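Long-range contact in NAD nucleotidase (Haemophilus influenzae, PDB 3ZTV), which degrades NAD to adenosine and nicotinamide riboside in the periplasm, acting as both a pyrophosphatase and a zinc-dependent 5'-nucleotidase: residues 32-43 with 293-302. Numbering follows the deposited sequence.
Sequences INLNGQQTKVDI and VLMSSHKLQV
K40 and Q301 form an antiparallel hydrogen-bonded pair: K40 N donates to Q301 O at 2.8 Å, and Q301 N returns a bond to K40 O at 3.1 Å. Toward the C-terminal end of strand 37-43, D42 O accepts from S296 N at 2.9 Å, where the I43 and M295 backbones also bridge. Between these points the chain bows out at S297 and H298 and returns at K299; a water joins the two backbones there, accepting from D42 N while donating to S296 O and K299 O.

On one side of strand 37-43, D42 and K299 meet at about a right angle. With CG anti to the backbone N (chi1 178°) and a bend at chi3, K299 carries CD and CE across the D42 carboxylate and brings NZ to the syn side of D42 OD1 at 2.8 Å. E29 is a second salt-bridge partner of this lysine. D42 OD2 accepts from two further waters, one of which also bonds S296 OG; that hydroxyl in turn accepts from H298 N, closing an ST turn.

The other face, with V41 and I43, is largely apolar. M295 rests its CE methyl over both I43 CG2 (4.0 Å) and V41 CG2 (4.1 Å), while its SD meets the tip of I32 at CD1. Farther along, L300 CD2 packs against V41 CG1 (4.0 Å) and L34 CD2, and L321 of helix 314-325 also touches L300.

Strands 28-34 and 37-43 form a β-hairpin closed by a type I' turn from L34 to Q37. Lying away from the zinc and adenosine sites, this hairpin of the calcineurin-like phosphoesterase region is clasped by the chain as it leaves strand 284-295 of the seven-stranded mixed sheet and enters the small 301-303/309-311 hairpin.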
ATOM      1  N   ILE A  32      41.164 -13.186  -0.382  1.00 11.33           N
ATOM      2  CA  ILE A  32      41.039 -13.319   1.062  1.00 12.19           C
ATOM      3  C   ILE A  32      42.374 -13.007   1.725  1.00 12.62           C
ATOM      4  O   ILE A  32      43.420 -12.987   1.071  1.00 14.90           O
ATOM      5  CB  ILE A  32      40.622 -14.753   1.467  1.00 10.98           C
ATOM      6  CG1 ILE A  32      41.638 -15.780   0.960  1.00 12.55           C
ATOM      7  CG2 ILE A  32      39.209 -15.069   0.953  1.00 11.70           C
ATOM      8  CD1 ILE A  32      41.329 -17.204   1.374  1.00 11.22           C
ATOM      9  N   ASN A  33      42.333 -12.747   3.026  1.00 12.13           N
ATOM     10  CA  ASN A  33      43.553 -12.643   3.806  1.00 14.07           C
ATOM     11  C   ASN A  33      43.794 -13.948   4.550  1.00 14.47           C
ATOM     12  O   ASN A  33      43.112 -14.250   5.535  1.00 16.35           O
ATOM     13  CB  ASN A  33      43.493 -11.466   4.773  1.00 15.55           C
ATOM     14  CG  ASN A  33      44.874 -11.017   5.213  1.00 21.69           C
ATOM     15  OD1 ASN A  33      45.439 -11.556   6.161  1.00 24.24           O
ATOM     16  ND2 ASN A  33      45.433 -10.036   4.508  1.00 23.96           N
ATOM     17  N   LEU A  34      44.768 -14.711   4.066  1.00 14.35           N
ATOM     18  CA  LEU A  34      45.044 -16.045   4.571  1.00 14.36           C
ATOM     19  C   LEU A  34      46.460 -16.088   5.128  1.00 15.81           C
ATOM     20  O   LEU A  34      47.424 -15.763   4.428  1.00 15.86           O
ATOM     21  CB  LEU A  34      44.887 -17.071   3.447  1.00 12.47           C
ATOM     22  CG  LEU A  34      45.073 -18.558   3.756  1.00 14.24           C
ATOM     23  CD1 LEU A  34      44.110 -18.994   4.850  1.00 15.16           C
ATOM     24  CD2 LEU A  34      44.874 -19.391   2.502  1.00 15.42           C
ATOM     25  N   ASN A  35      46.582 -16.482   6.390  1.00 16.76           N
ATOM     26  CA  ASN A  35      47.876 -16.457   7.061  1.00 16.59           C
ATOM     27  C   ASN A  35      48.590 -15.116   6.864  1.00 18.08           C
ATOM     28  O   ASN A  35      49.806 -15.075   6.695  1.00 19.57           O
ATOM     29  CB  ASN A  35      48.767 -17.614   6.591  1.00 18.80           C
ATOM     30  CG  ASN A  35      48.202 -18.978   6.956  1.00 15.69           C
ATOM     31  OD1 ASN A  35      48.569 -19.994   6.365  1.00 19.74           O
ATOM     32  ND2 ASN A  35      47.297 -19.004   7.928  1.00 17.60           N
ATOM     33  N   GLY A  36      47.827 -14.027   6.870  1.00 17.45           N
ATOM     34  CA  GLY A  36      48.392 -12.687   6.841  1.00 19.14           C
ATOM     35  C   GLY A  36      48.604 -12.048   5.479  1.00 19.68           C
ATOM     36  O   GLY A  36      48.902 -10.853   5.394  1.00 20.45           O
ATOM     37  N   GLN A  37      48.447 -12.825   4.412  1.00 17.87           N
ATOM     38  CA  GLN A  37      48.721 -12.329   3.066  1.00 17.70           C
ATOM     39  C   GLN A  37      47.485 -12.338   2.174  1.00 16.28           C
ATOM     40  O   GLN A  37      46.674 -13.263   2.237  1.00 14.79           O
ATOM     41  CB  GLN A  37      49.816 -13.173   2.407  1.00 21.35           C
ATOM     42  CG  GLN A  37      51.054 -13.369   3.270  1.00 21.67           C
ATOM     43  CD  GLN A  37      52.316 -13.522   2.447  1.00 31.03           C
ATOM     44  OE1 GLN A  37      52.493 -14.509   1.735  1.00 31.97           O
ATOM     45  NE2 GLN A  37      53.201 -12.536   2.537  1.00 34.93           N
ATOM     46  N   GLN A  38      47.351 -11.314   1.338  1.00 14.59           N
ATOM     47  CA  GLN A  38      46.277 -11.305   0.350  1.00 15.24           C
ATOM     48  C   GLN A  38      46.491 -12.429  -0.651  1.00 14.43           C
ATOM     49  O   GLN A  38      47.576 -12.579  -1.222  1.00 14.07           O
ATOM     50  CB  GLN A  38      46.172  -9.960  -0.367  1.00 18.97           C
ATOM     51  CG  GLN A  38      45.163  -9.971  -1.507  1.00 23.80           C
ATOM     52  CD  GLN A  38      44.436  -8.654  -1.668  1.00 26.63           C
ATOM     53  OE1 GLN A  38      44.643  -7.929  -2.644  1.00 30.62           O
ATOM     54  NE2 GLN A  38      43.564  -8.340  -0.713  1.00 28.80           N
ATOM     55  N   THR A  39      45.443 -13.216  -0.856  1.00 13.52           N
ATOM     56  CA  THR A  39      45.525 -14.463  -1.590  1.00 11.82           C
ATOM     57  C   THR A  39      44.347 -14.569  -2.547  1.00 12.54           C
ATOM     58  O   THR A  39      43.189 -14.390  -2.142  1.00 11.59           O
ATOM     59  CB  THR A  39      45.514 -15.656  -0.610  1.00 12.11           C
ATOM     60  OG1 THR A  39      46.547 -15.476   0.370  1.00 12.74           O
ATOM     61  CG2 THR A  39      45.725 -16.971  -1.332  1.00 12.38           C
ATOM     62  N   LYS A  40      44.637 -14.839  -3.815  1.00 10.59           N
ATOM     63  CA  LYS A  40      43.594 -15.102  -4.796  1.00  9.78           C
ATOM     64  C   LYS A  40      43.199 -16.561  -4.695  1.00 10.63           C
ATOM     65  O   LYS A  40      44.059 -17.446  -4.682  1.00 10.48           O
ATOM     66  CB  LYS A  40      44.088 -14.815  -6.216  1.00 12.64           C
ATOM     67  CG  LYS A  40      44.214 -13.345  -6.588  1.00 14.23           C
ATOM     68  CD  LYS A  40      44.699 -13.191  -8.030  1.00 17.48           C
ATOM     69  CE  LYS A  40      44.717 -11.733  -8.465  1.00 20.39           C
ATOM     70  NZ  LYS A  40      45.190 -11.596  -9.872  1.00 22.08           N
ATOM     71  N   VAL A  41      41.890 -16.800  -4.621  1.00  9.89           N
ATOM     72  CA  VAL A  41      41.329 -18.143  -4.530  1.00 10.22           C
ATOM     73  C   VAL A  41      40.090 -18.224  -5.417  1.00  8.52           C
ATOM     74  O   VAL A  41      39.557 -17.191  -5.832  1.00  9.32           O
ATOM     75  CB  VAL A  41      40.932 -18.496  -3.075  1.00  9.10           C
ATOM     76  CG1 VAL A  41      42.140 -18.383  -2.156  1.00 10.26           C
ATOM     77  CG2 VAL A  41      39.782 -17.608  -2.583  1.00 10.79           C
ATOM     78  N   ASP A  42      39.655 -19.443  -5.726  1.00  7.86           N
ATOM     79  CA  ASP A  42      38.395 -19.654  -6.427  1.00  9.14           C
ATOM     80  C   ASP A  42      37.311 -20.070  -5.441  1.00  7.61           C
ATOM     81  O   ASP A  42      37.564 -20.887  -4.544  1.00  8.97           O
ATOM     82  CB  ASP A  42      38.546 -20.725  -7.506  1.00  9.06           C
ATOM     83  CG  ASP A  42      39.433 -20.273  -8.650  1.00 12.20           C
ATOM     84  OD1 ASP A  42      39.356 -19.084  -9.021  1.00 12.24           O
ATOM     85  OD2 ASP A  42      40.222 -21.097  -9.153  1.00 15.34           O
ATOM     86  N   ILE A  43      36.116 -19.503  -5.609  1.00  6.57           N
ATOM     87  CA  ILE A  43      34.957 -19.847  -4.785  1.00  8.01           C
ATOM     88  C   ILE A  43      33.741 -20.152  -5.641  1.00  8.34           C
ATOM     89  O   ILE A  43      33.640 -19.728  -6.793  1.00  6.82           O
ATOM     90  CB  ILE A  43      34.573 -18.715  -3.801  1.00  8.32           C
ATOM     91  CG1 ILE A  43      34.436 -17.368  -4.522  1.00  8.91           C
ATOM     92  CG2 ILE A  43      35.585 -18.614  -2.670  1.00  9.62           C
ATOM     93  CD1 ILE A  43      33.752 -16.285  -3.687  1.00 11.43           C
ATOM     94  N   VAL A 293      31.136 -21.049   3.186  1.00  5.98           N
ATOM     95  CA  VAL A 293      31.755 -20.525   1.970  1.00  6.51           C
ATOM     96  C   VAL A 293      32.388 -21.675   1.193  1.00  5.76           C
ATOM     97  O   VAL A 293      33.222 -22.427   1.718  1.00  6.27           O
ATOM     98  CB  VAL A 293      32.811 -19.456   2.285  1.00  7.33           C
ATOM     99  CG1 VAL A 293      33.539 -19.027   1.014  1.00  9.50           C
ATOM    100  CG2 VAL A 293      32.161 -18.260   2.934  1.00  8.01           C
ATOM    101  N   LEU A 294      31.987 -21.819  -0.068  1.00  6.07           N
ATOM    102  CA  LEU A 294      32.430 -22.907  -0.924  1.00  7.47           C
ATOM    103  C   LEU A 294      33.708 -22.484  -1.629  1.00  7.11           C
ATOM    104  O   LEU A 294      33.687 -21.560  -2.442  1.00  7.36           O
ATOM    105  CB  LEU A 294      31.336 -23.223  -1.945  1.00  6.69           C
ATOM    106  CG  LEU A 294      29.946 -23.466  -1.340  1.00  7.47           C
ATOM    107  CD1 LEU A 294      28.905 -23.577  -2.444  1.00  8.61           C
ATOM    108  CD2 LEU A 294      29.939 -24.704  -0.446  1.00  9.53           C
ATOM    109  N   MET A 295      34.817 -23.155  -1.332  1.00  7.06           N
ATOM    110  CA  MET A 295      36.125 -22.715  -1.813  1.00  7.32           C
ATOM    111  C   MET A 295      36.941 -23.863  -2.397  1.00  8.86           C
ATOM    112  O   MET A 295      36.891 -24.990  -1.899  1.00  9.38           O
ATOM    113  CB  MET A 295      36.888 -22.047  -0.662  1.00  8.17           C
ATOM    114  CG  MET A 295      38.173 -21.323  -1.065  1.00  9.09           C
ATOM    115  SD  MET A 295      38.945 -20.467   0.324  1.00 11.56           S
ATOM    116  CE  MET A 295      37.704 -19.212   0.627  1.00 11.35           C
ATOM    117  N   SER A 296      37.663 -23.581  -3.478  1.00  8.18           N
ATOM    118  CA  SER A 296      38.627 -24.527  -4.027  1.00  8.83           C
ATOM    119  C   SER A 296      39.943 -24.502  -3.255  1.00  7.84           C
ATOM    120  O   SER A 296      40.350 -23.462  -2.743  1.00  9.50           O
ATOM    121  CB  SER A 296      38.893 -24.198  -5.492  1.00  9.25           C
ATOM    122  OG  SER A 296      39.918 -25.028  -6.017  1.00  9.76           O
ATOM    123  N   SER A 297      40.599 -25.657  -3.178  1.00 10.58           N
ATOM    124  CA  SER A 297      41.928 -25.735  -2.579  1.00 11.65           C
ATOM    125  C   SER A 297      43.028 -25.542  -3.617  1.00 12.28           C
ATOM    126  O   SER A 297      44.208 -25.530  -3.267  1.00 13.50           O
ATOM    127  CB  SER A 297      42.130 -27.092  -1.906  1.00 13.35           C
ATOM    128  OG  SER A 297      42.206 -28.117  -2.876  1.00 14.70           O
ATOM    129  N   HIS A 298      42.652 -25.394  -4.884  1.00 10.57           N
ATOM    130  CA  HIS A 298      43.625 -25.516  -5.978  1.00 12.07           C
ATOM    131  C   HIS A 298      44.288 -24.212  -6.415  1.00 12.84           C
ATOM    132  O   HIS A 298      45.388 -24.235  -6.989  1.00 13.48           O
ATOM    133  CB  HIS A 298      42.999 -26.251  -7.166  1.00 14.81           C
ATOM    134  CG  HIS A 298      42.513 -27.622  -6.822  1.00 17.42           C
ATOM    135  ND1 HIS A 298      43.361 -28.632  -6.416  1.00 21.91           N
ATOM    136  CD2 HIS A 298      41.264 -28.144  -6.780  1.00 17.26           C
ATOM    137  CE1 HIS A 298      42.657 -29.719  -6.159  1.00 21.28           C
ATOM    138  NE2 HIS A 298      41.381 -29.450  -6.371  1.00 20.46           N
ATOM    139  N   LYS A 299      43.635 -23.084  -6.161  1.00 11.22           N
ATOM    140  CA  LYS A 299      44.226 -21.782  -6.443  1.00 10.63           C
ATOM    141  C   LYS A 299      44.540 -21.083  -5.138  1.00 11.24           C
ATOM    142  O   LYS A 299      43.639 -20.713  -4.381  1.00 11.20           O
ATOM    143  CB  LYS A 299      43.305 -20.903  -7.304  1.00 10.99           C
ATOM    144  CG  LYS A 299      43.871 -19.501  -7.583  1.00 11.80           C
ATOM    145  CD  LYS A 299      42.881 -18.611  -8.327  1.00 13.03           C
ATOM    146  CE  LYS A 299      42.753 -19.010  -9.786  1.00 14.96           C
ATOM    147  NZ  LYS A 299      41.657 -18.250 -10.453  1.00 15.08           N
ATOM    148  N   LEU A 300      45.826 -20.910  -4.870  1.00  9.69           N
ATOM    149  CA  LEU A 300      46.265 -20.182  -3.692  1.00 11.94           C
ATOM    150  C   LEU A 300      47.417 -19.287  -4.126  1.00 10.32           C
ATOM    151  O   LEU A 300      48.592 -19.649  -3.981  1.00 12.22           O
ATOM    152  CB  LEU A 300      46.715 -21.148  -2.594  1.00 13.26           C
ATOM    153  CG  LEU A 300      45.660 -22.116  -2.040  1.00 11.62           C
ATOM    154  CD1 LEU A 300      46.323 -23.222  -1.235  1.00 14.32           C
ATOM    155  CD2 LEU A 300      44.594 -21.401  -1.206  1.00 13.85           C
ATOM    156  N   GLN A 301      47.083 -18.128  -4.678  1.00 10.77           N
ATOM    157  CA  GLN A 301      48.088 -17.252  -5.278  1.00 10.52           C
ATOM    158  C   GLN A 301      48.342 -16.001  -4.448  1.00 12.06           C
ATOM    159  O   GLN A 301      47.412 -15.363  -3.960  1.00 11.54           O
ATOM    160  CB  GLN A 301      47.677 -16.862  -6.698  1.00 12.55           C
ATOM    161  CG  GLN A 301      47.585 -18.036  -7.651  1.00 12.86           C
ATOM    162  CD  GLN A 301      47.069 -17.638  -9.014  1.00 14.45           C
ATOM    163  OE1 GLN A 301      46.873 -16.455  -9.295  1.00 16.64           O
ATOM    164  NE2 GLN A 301      46.839 -18.626  -9.867  1.00 14.30           N
ATOM    165  N   VAL A 302      49.618 -15.664  -4.279  1.00 12.85           N
ATOM    166  CA  VAL A 302      50.010 -14.433  -3.609  1.00 13.47           C
ATOM    167  C   VAL A 302      50.923 -13.624  -4.534  1.00 14.94           C
ATOM    168  O   VAL A 302      51.576 -14.185  -5.417  1.00 15.27           O
ATOM    169  CB  VAL A 302      50.716 -14.714  -2.267  1.00 14.66           C
ATOM    170  CG1 VAL A 302      49.804 -15.532  -1.348  1.00 14.06           C
ATOM    171  CG2 VAL A 302      52.035 -15.436  -2.499  1.00 19.79           C
TER
HETATM  172  O   HOH W   1      41.166 -21.703  -4.723  1.00  9.99           O
HETATM  173  O   HOH W   2      40.571 -23.686  -8.471  1.00 15.61           O
HETATM  174  O   HOH W   3      40.769 -21.245 -11.836  1.00 28.16           O